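Local coordinates for protein A52 (Vaccinia virus, PDB 2VVW) that targets host Toll-like receptor signalling complexes to suppress innate immunity, binding IRAK2 to inhibit NF-kappa-B signalling and TRAF6 to activate p38, at residues I24-Y28 and L44-K49; V96-I100 and K140-I144. One frame throughout, in Å; residues are numbered along the deposited sequence.

Contact 1: I24-Y28 and L44-K49; sequences ILEEY and LFNEIK
Tyr28 swings its ring toward helix 43-49 with CG opposite the backbone N (chi1 178°), and Phe45, with CG beside its backbone N (chi1 -80°), turns a ring face to the tyrosine edge. The two rings form an edge-to-face pair, with planes at 81°. Tyr28 supplies the edge: its CD1 lies 3.8 Å from CG of Phe45, over the face but toward the rim. CB of Tyr28 adds a CH-pi contact to that ring. The tyrosine ring is also met over a face. CG2 of Ile48 sits above its centre, 3.6 Å from the ring centroid. Beyond the aromatic pair, CG2 of Ile24 touches two branches, CD2 of Leu44 and CD1 of Ile48, each at 3.8 Å. Ile103 of helix 96-115 covers Ile48 and Leu25. The one polar link runs through a water. It accepts from Tyr28 OH at 2.7 Å and donates to Ile48 O at 2.9 Å. Arg32 is a second partner of the hydroxyl. No direct hydrogen bond joins segments 24-28 and 44-49, so apolar and aromatic packing carries this buried part of the Bcl-2-like helical bundle, while arginine and water satisfy the phenol oxygen.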
ATOM      1  N   ILE A  24       5.281  -3.897   9.249  1.00 20.46           N
ATOM      2  CA  ILE A  24       6.523  -3.516   8.607  1.00 19.49           C
ATOM      3  C   ILE A  24       6.697  -4.270   7.299  1.00 19.23           C
ATOM      4  O   ILE A  24       7.038  -3.676   6.253  1.00 18.46           O
ATOM      5  CB  ILE A  24       7.748  -3.755   9.546  1.00 20.55           C
ATOM      6  CG1 ILE A  24       7.759  -2.721  10.696  1.00 24.03           C
ATOM      7  CG2 ILE A  24       9.026  -3.668   8.784  1.00 18.14           C
ATOM      8  CD1 ILE A  24       8.730  -3.069  11.834  1.00 22.36           C
ATOM      9  N   LEU A  25       6.466  -5.580   7.341  1.00 19.03           N
ATOM     10  CA  LEU A  25       6.590  -6.395   6.148  1.00 18.40           C
ATOM     11  C   LEU A  25       5.510  -6.077   5.104  1.00 17.85           C
ATOM     12  O   LEU A  25       5.797  -6.063   3.913  1.00 17.94           O
ATOM     13  CB  LEU A  25       6.613  -7.894   6.492  1.00 18.71           C
ATOM     14  CG  LEU A  25       7.804  -8.405   7.322  1.00 20.69           C
ATOM     15  CD1 LEU A  25       7.583  -9.841   7.734  1.00 19.24           C
ATOM     16  CD2 LEU A  25       9.083  -8.271   6.551  1.00 19.06           C
ATOM     17  N   GLU A  26       4.289  -5.794   5.542  1.00 19.28           N
ATOM     18  CA  GLU A  26       3.218  -5.361   4.619  1.00 21.04           C
ATOM     19  C   GLU A  26       3.671  -4.148   3.834  1.00 20.24           C
ATOM     20  O   GLU A  26       3.558  -4.130   2.622  1.00 20.03           O
ATOM     21  CB  GLU A  26       1.914  -5.004   5.335  1.00 22.64           C
ATOM     22  CG  GLU A  26       1.090  -6.161   5.856  1.00 28.94           C
ATOM     23  CD  GLU A  26      -0.231  -5.710   6.517  1.00 32.40           C
ATOM     24  OE1 GLU A  26      -1.306  -6.211   6.109  1.00 41.68           O
ATOM     25  OE2 GLU A  26      -0.195  -4.847   7.429  1.00 41.04           O
ATOM     26  N   GLU A  27       4.181  -3.140   4.535  1.00 20.62           N
ATOM     27  CA  GLU A  27       4.607  -1.900   3.895  1.00 20.90           C
ATOM     28  C   GLU A  27       5.838  -2.110   3.039  1.00 20.20           C
ATOM     29  O   GLU A  27       5.968  -1.492   1.982  1.00 21.57           O
ATOM     30  CB  GLU A  27       4.838  -0.795   4.938  1.00 20.40           C
ATOM     31  CG  GLU A  27       3.543  -0.320   5.576  1.00 20.57           C
ATOM     32  CD  GLU A  27       3.588   1.071   6.178  1.00 23.51           C
ATOM     33  OE1 GLU A  27       4.627   1.779   6.084  1.00 18.87           O
ATOM     34  OE2 GLU A  27       2.544   1.451   6.763  1.00 23.05           O
ATOM     35  N   TYR A  28       6.751  -2.969   3.493  1.00 19.63           N
ATOM     36  CA  TYR A  28       7.944  -3.315   2.708  1.00 19.37           C
ATOM     37  C   TYR A  28       7.580  -3.923   1.345  1.00 18.87           C
ATOM     38  O   TYR A  28       8.039  -3.485   0.290  1.00 19.53           O
ATOM     39  CB  TYR A  28       8.803  -4.304   3.497  1.00 20.64           C
ATOM     40  CG  TYR A  28      10.027  -4.767   2.758  1.00 22.04           C
ATOM     41  CD1 TYR A  28      11.102  -3.892   2.541  1.00 23.93           C
ATOM     42  CD2 TYR A  28      10.112  -6.060   2.252  1.00 20.99           C
ATOM     43  CE1 TYR A  28      12.223  -4.291   1.864  1.00 23.16           C
ATOM     44  CE2 TYR A  28      11.245  -6.478   1.571  1.00 22.84           C
ATOM     45  CZ  TYR A  28      12.299  -5.585   1.375  1.00 22.33           C
ATOM     46  OH  TYR A  28      13.429  -5.986   0.703  1.00 24.04           O
ATOM     47  N   LEU A  44      15.659   0.695   8.342  1.00 25.21           N
ATOM     48  CA  LEU A  44      14.878  -0.514   8.597  1.00 23.64           C
ATOM     49  C   LEU A  44      14.691  -1.352   7.325  1.00 23.01           C
ATOM     50  O   LEU A  44      15.042  -2.523   7.295  1.00 25.43           O
ATOM     51  CB  LEU A  44      13.527  -0.162   9.213  1.00 23.07           C
ATOM     52  CG  LEU A  44      12.554  -1.328   9.387  1.00 24.06           C
ATOM     53  CD1 LEU A  44      13.182  -2.430  10.226  1.00 23.86           C
ATOM     54  CD2 LEU A  44      11.235  -0.823   9.994  1.00 23.25           C
ATOM     55  N   PHE A  45      14.100  -0.763   6.295  1.00 22.61           N
ATOM     56  CA  PHE A  45      13.961  -1.421   4.990  1.00 23.38           C
ATOM     57  C   PHE A  45      15.320  -1.814   4.404  1.00 25.24           C
ATOM     58  O   PHE A  45      15.436  -2.867   3.796  1.00 24.04           O
ATOM     59  CB  PHE A  45      13.226  -0.512   3.977  1.00 22.83           C
ATOM     60  CG  PHE A  45      11.706  -0.492   4.134  1.00 20.25           C
ATOM     61  CD1 PHE A  45      11.082  -1.025   5.241  1.00 18.78           C
ATOM     62  CD2 PHE A  45      10.922   0.100   3.157  1.00 18.04           C
ATOM     63  CE1 PHE A  45       9.702  -0.979   5.358  1.00 18.57           C
ATOM     64  CE2 PHE A  45       9.544   0.135   3.259  1.00 19.50           C
ATOM     65  CZ  PHE A  45       8.939  -0.390   4.370  1.00 17.50           C
ATOM     66  N   ASN A  46      16.336  -0.976   4.581  1.00 26.84           N
ATOM     67  CA  ASN A  46      17.673  -1.337   4.084  1.00 29.67           C
ATOM     68  C   ASN A  46      18.236  -2.628   4.733  1.00 29.72           C
ATOM     69  O   ASN A  46      18.952  -3.395   4.079  1.00 29.90           O
ATOM     70  CB  ASN A  46      18.655  -0.162   4.198  1.00 33.85           C
ATOM     71  CG  ASN A  46      18.528   0.838   3.042  1.00 37.68           C
ATOM     72  OD1 ASN A  46      18.072   0.504   1.939  1.00 42.60           O
ATOM     73  ND2 ASN A  46      18.944   2.070   3.293  1.00 42.55           N
ATOM     74  N   GLU A  47      17.890  -2.889   5.992  1.00 28.02           N
ATOM     75  CA  GLU A  47      18.260  -4.163   6.629  1.00 28.33           C
ATOM     76  C   GLU A  47      17.463  -5.333   6.064  1.00 26.50           C
ATOM     77  O   GLU A  47      18.022  -6.415   5.812  1.00 26.56           O
ATOM     78  CB  GLU A  47      18.069  -4.116   8.152  1.00 27.75           C
ATOM     79  CG  GLU A  47      19.093  -3.275   8.869  1.00 31.26           C
ATOM     80  CD  GLU A  47      20.525  -3.737   8.614  1.00 34.69           C
ATOM     81  OE1 GLU A  47      20.779  -4.956   8.692  1.00 31.76           O
ATOM     82  OE2 GLU A  47      21.391  -2.880   8.341  1.00 38.68           O
ATOM     83  N   ILE A  48      16.167  -5.119   5.867  1.00 24.31           N
ATOM     84  CA  ILE A  48      15.310  -6.165   5.337  1.00 23.40           C
ATOM     85  C   ILE A  48      15.771  -6.528   3.921  1.00 24.32           C
ATOM     86  O   ILE A  48      15.770  -7.698   3.545  1.00 23.76           O
ATOM     87  CB  ILE A  48      13.827  -5.783   5.367  1.00 22.72           C
ATOM     88  CG1 ILE A  48      13.357  -5.592   6.819  1.00 19.82           C
ATOM     89  CG2 ILE A  48      12.982  -6.884   4.700  1.00 19.61           C
ATOM     90  CD1 ILE A  48      12.010  -5.008   6.937  1.00 19.30           C
ATOM     91  N   LYS A  49      16.208  -5.525   3.163  1.00 24.96           N
ATOM     92  CA  LYS A  49      16.724  -5.726   1.809  1.00 26.49           C
ATOM     93  C   LYS A  49      17.937  -6.670   1.776  1.00 26.86           C
ATOM     94  O   LYS A  49      18.143  -7.405   0.807  1.00 26.46           O
ATOM     95  CB  LYS A  49      17.059  -4.370   1.187  1.00 27.76           C
ATOM     96  CG  LYS A  49      17.558  -4.459  -0.243  1.00 34.92           C
ATOM     97  CD  LYS A  49      17.334  -3.173  -1.054  1.00 35.90           C
ATOM     98  CE  LYS A  49      18.298  -2.068  -0.706  1.00 42.89           C
ATOM     99  NZ  LYS A  49      18.548  -1.173  -1.889  1.00 47.48           N
TER
HETATM  100  O   HOH W   1      14.305  -8.472   1.201  1.00 18.61           O

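Contact 2: V96-I100 and K140-I144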
ATOM      1  N   VAL A  96      14.488 -19.405  12.333  1.00 30.24           N
ATOM      2  CA  VAL A  96      14.296 -17.976  12.074  1.00 28.64           C
ATOM      3  C   VAL A  96      14.989 -17.598  10.764  1.00 27.44           C
ATOM      4  O   VAL A  96      14.507 -16.745  10.022  1.00 25.94           O
ATOM      5  CB  VAL A  96      14.816 -17.089  13.255  1.00 29.80           C
ATOM      6  CG1 VAL A  96      16.335 -17.211  13.424  1.00 29.18           C
ATOM      7  CG2 VAL A  96      14.411 -15.623  13.064  1.00 28.58           C
ATOM      8  N   TYR A  97      16.110 -18.245  10.481  1.00 28.93           N
ATOM      9  CA  TYR A  97      16.883 -17.952   9.270  1.00 29.66           C
ATOM     10  C   TYR A  97      16.237 -18.491   7.982  1.00 27.72           C
ATOM     11  O   TYR A  97      16.361 -17.873   6.932  1.00 26.65           O
ATOM     12  CB  TYR A  97      18.330 -18.411   9.461  1.00 32.08           C
ATOM     13  CG  TYR A  97      19.028 -17.527  10.459  1.00 34.72           C
ATOM     14  CD1 TYR A  97      19.450 -16.249  10.099  1.00 35.33           C
ATOM     15  CD2 TYR A  97      19.217 -17.933  11.773  1.00 36.18           C
ATOM     16  CE1 TYR A  97      20.077 -15.413  11.007  1.00 36.04           C
ATOM     17  CE2 TYR A  97      19.839 -17.103  12.694  1.00 39.04           C
ATOM     18  CZ  TYR A  97      20.270 -15.844  12.306  1.00 38.70           C
ATOM     19  OH  TYR A  97      20.886 -15.008  13.217  1.00 40.58           O
ATOM     20  N   ASP A  98      15.529 -19.618   8.063  1.00 28.08           N
ATOM     21  CA  ASP A  98      14.646 -20.047   6.966  1.00 25.39           C
ATOM     22  C   ASP A  98      13.592 -18.974   6.666  1.00 23.68           C
ATOM     23  O   ASP A  98      13.326 -18.643   5.506  1.00 22.11           O
ATOM     24  CB  ASP A  98      13.943 -21.365   7.306  1.00 26.65           C
ATOM     25  CG  ASP A  98      14.905 -22.523   7.447  1.00 29.84           C
ATOM     26  OD1 ASP A  98      15.808 -22.658   6.589  1.00 29.53           O
ATOM     27  OD2 ASP A  98      14.741 -23.298   8.408  1.00 31.12           O
ATOM     28  N   CYS A  99      12.985 -18.432   7.714  1.00 23.56           N
ATOM     29  CA  CYS A  99      11.999 -17.384   7.543  1.00 21.85           C
ATOM     30  C   CYS A  99      12.608 -16.089   6.982  1.00 21.04           C
ATOM     31  O   CYS A  99      11.978 -15.412   6.197  1.00 20.87           O
ATOM     32  CB  CYS A  99      11.310 -17.092   8.852  1.00 23.20           C
ATOM     33  SG  CYS A  99      10.474 -18.494   9.566  1.00 26.48           S
ATOM     34  N   ILE A 100      13.809 -15.730   7.412  1.00 21.92           N
ATOM     35  CA  ILE A 100      14.512 -14.585   6.840  1.00 22.25           C
ATOM     36  C   ILE A 100      14.759 -14.793   5.335  1.00 23.12           C
ATOM     37  O   ILE A 100      14.504 -13.905   4.517  1.00 23.11           O
ATOM     38  CB  ILE A 100      15.840 -14.336   7.581  1.00 23.76           C
ATOM     39  CG1 ILE A 100      15.551 -13.754   8.980  1.00 26.19           C
ATOM     40  CG2 ILE A 100      16.756 -13.430   6.770  1.00 23.32           C
ATOM     41  CD1 ILE A 100      16.752 -13.737   9.945  1.00 27.73           C
ATOM     42  N   LYS A 140      11.284 -13.278  16.601  1.00 29.56           N
ATOM     43  CA  LYS A 140      12.722 -13.561  16.495  1.00 31.74           C
ATOM     44  C   LYS A 140      13.370 -12.731  15.395  1.00 29.33           C
ATOM     45  O   LYS A 140      14.488 -12.215  15.566  1.00 28.69           O
ATOM     46  CB  LYS A 140      12.961 -15.056  16.252  1.00 31.97           C
ATOM     47  CG  LYS A 140      12.550 -15.921  17.455  1.00 37.48           C
ATOM     48  CD  LYS A 140      12.763 -17.414  17.208  1.00 39.65           C
ATOM     49  CE  LYS A 140      14.086 -17.892  17.804  1.00 47.49           C
ATOM     50  NZ  LYS A 140      14.077 -17.890  19.310  1.00 51.77           N
ATOM     51  N   ILE A 141      12.658 -12.579  14.280  1.00 27.40           N
ATOM     52  CA  ILE A 141      13.155 -11.760  13.174  1.00 27.23           C
ATOM     53  C   ILE A 141      13.347 -10.309  13.631  1.00 27.88           C
ATOM     54  O   ILE A 141      14.360  -9.666  13.310  1.00 27.76           O
ATOM     55  CB  ILE A 141      12.201 -11.796  11.964  1.00 26.22           C
ATOM     56  CG1 ILE A 141      12.214 -13.183  11.285  1.00 27.92           C
ATOM     57  CG2 ILE A 141      12.602 -10.743  10.931  1.00 25.08           C
ATOM     58  CD1 ILE A 141      10.964 -13.485  10.439  1.00 27.14           C
ATOM     59  N   LYS A 142      12.361  -9.807  14.376  1.00 28.16           N
ATOM     60  CA  LYS A 142      12.380  -8.443  14.922  1.00 27.95           C
ATOM     61  C   LYS A 142      13.612  -8.211  15.799  1.00 28.86           C
ATOM     62  O   LYS A 142      14.323  -7.224  15.629  1.00 28.00           O
ATOM     63  CB  LYS A 142      11.101  -8.180  15.723  1.00 29.20           C
ATOM     64  CG  LYS A 142      10.854  -6.716  16.033  1.00 28.25           C
ATOM     65  CD  LYS A 142       9.697  -6.549  17.004  1.00 29.95           C
ATOM     66  CE  LYS A 142       9.368  -5.087  17.209  1.00 28.74           C
ATOM     67  NZ  LYS A 142       8.150  -4.922  18.017  1.00 29.46           N
ATOM     68  N   SER A 143      13.865  -9.146  16.713  1.00 30.49           N
ATOM     69  CA  SER A 143      15.047  -9.101  17.566  1.00 32.52           C
ATOM     70  C   SER A 143      16.338  -9.045  16.779  1.00 32.07           C
ATOM     71  O   SER A 143      17.235  -8.297  17.126  1.00 32.51           O
ATOM     72  CB  SER A 143      15.079 -10.299  18.503  1.00 33.94           C
ATOM     73  OG  SER A 143      14.033 -10.195  19.440  1.00 38.33           O
ATOM     74  N   ILE A 144      16.425  -9.850  15.724  1.00 31.57           N
ATOM     75  CA  ILE A 144      17.611  -9.882  14.884  1.00 31.61           C
ATOM     76  C   ILE A 144      17.800  -8.535  14.204  1.00 30.12           C
ATOM     77  O   ILE A 144      18.911  -8.001  14.213  1.00 29.71           O
ATOM     78  CB  ILE A 144      17.553 -11.052  13.863  1.00 31.97           C
ATOM     79  CG1 ILE A 144      17.801 -12.379  14.590  1.00 33.37           C
ATOM     80  CG2 ILE A 144      18.587 -10.876  12.721  1.00 30.89           C
ATOM     81  CD1 ILE A 144      17.632 -13.620  13.720  1.00 32.96           C
TER
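Val96 and Ile144 meet tip to tip, with CG1 of Val96 3.8 Å from CD1 of Ile144. The other branch of the valine, CG2, lies over the backbone of the second helix. It comes within 3.5 Å of CB of Lys140 and 3.7 Å of CG1 of Ile141. Val96 therefore fits between three side chains of helix 135-153, one methyl group serving Ile144 and the other Lys140 and Ile141. Its chi1 of 65° puts CG2 opposite the backbone N and leaves CG1 between N and the carbonyl carbon.

CD1 of Ile144 is a second shared group; it meets Val96, Tyr97 and Ile100. Tyr97 crosses it at an oblique angle, its OH 3.6 Å from that methyl carbon. CD1 of Ile100 approaches the same methyl at 3.9 Å. Ile100 and Ile141 run alongside each other, pointing opposite ways, their CG1 atoms 4.1 Å apart. CB of Cys99 reaches CD1 of Ile141 at 4.0 Å.

Farther out, Ile133 touches both Cys99 and Ile141. Phe51 and Asp54 of helix 51-59 pack on Ile100. Asp98 bonds to the backbone N of Thr95 and to Gln58, tying the first turn of helix 96-115 to the residue before it and to helix 51-59.

The short helical segments cross at -80°, and their axes come within 10.2 Å. The contact packs the start of helix 96-115 on helix 135-153 at a partly exposed side of the Bcl-2-like helical bundle. Cys99, Ile100 and Ile141 are buried, whereas Tyr97 and Lys140 lie at the exposed margin. No hydrogen bond spans the two segments: mostly aliphatic packing holds them together, with the Tyr97 ring at the margin.

From the N terminus, contact 1 closes first. It brings helix 43-49 back onto helix 21-35 across a link of 15 residues. The chain then runs through helices 51-59, 62-68 and 76-90 before contact 2 opens at the start of helix 96-115. Contact 2 closes a longer loop, of 39 residues, on helix 135-153. The two are in series, neither nested nor crossing. The centres of contact 1 and contact 2 lie about 13 Å apart, and the contacts do not touch. Helix 96-115 connects them: its first turn forms one side of contact 2, and farther along Ile103 and Ala107 pack on contact 1. Helix 135-153 also packs on Glu47 of segment 44-49, which takes no part in contact 1.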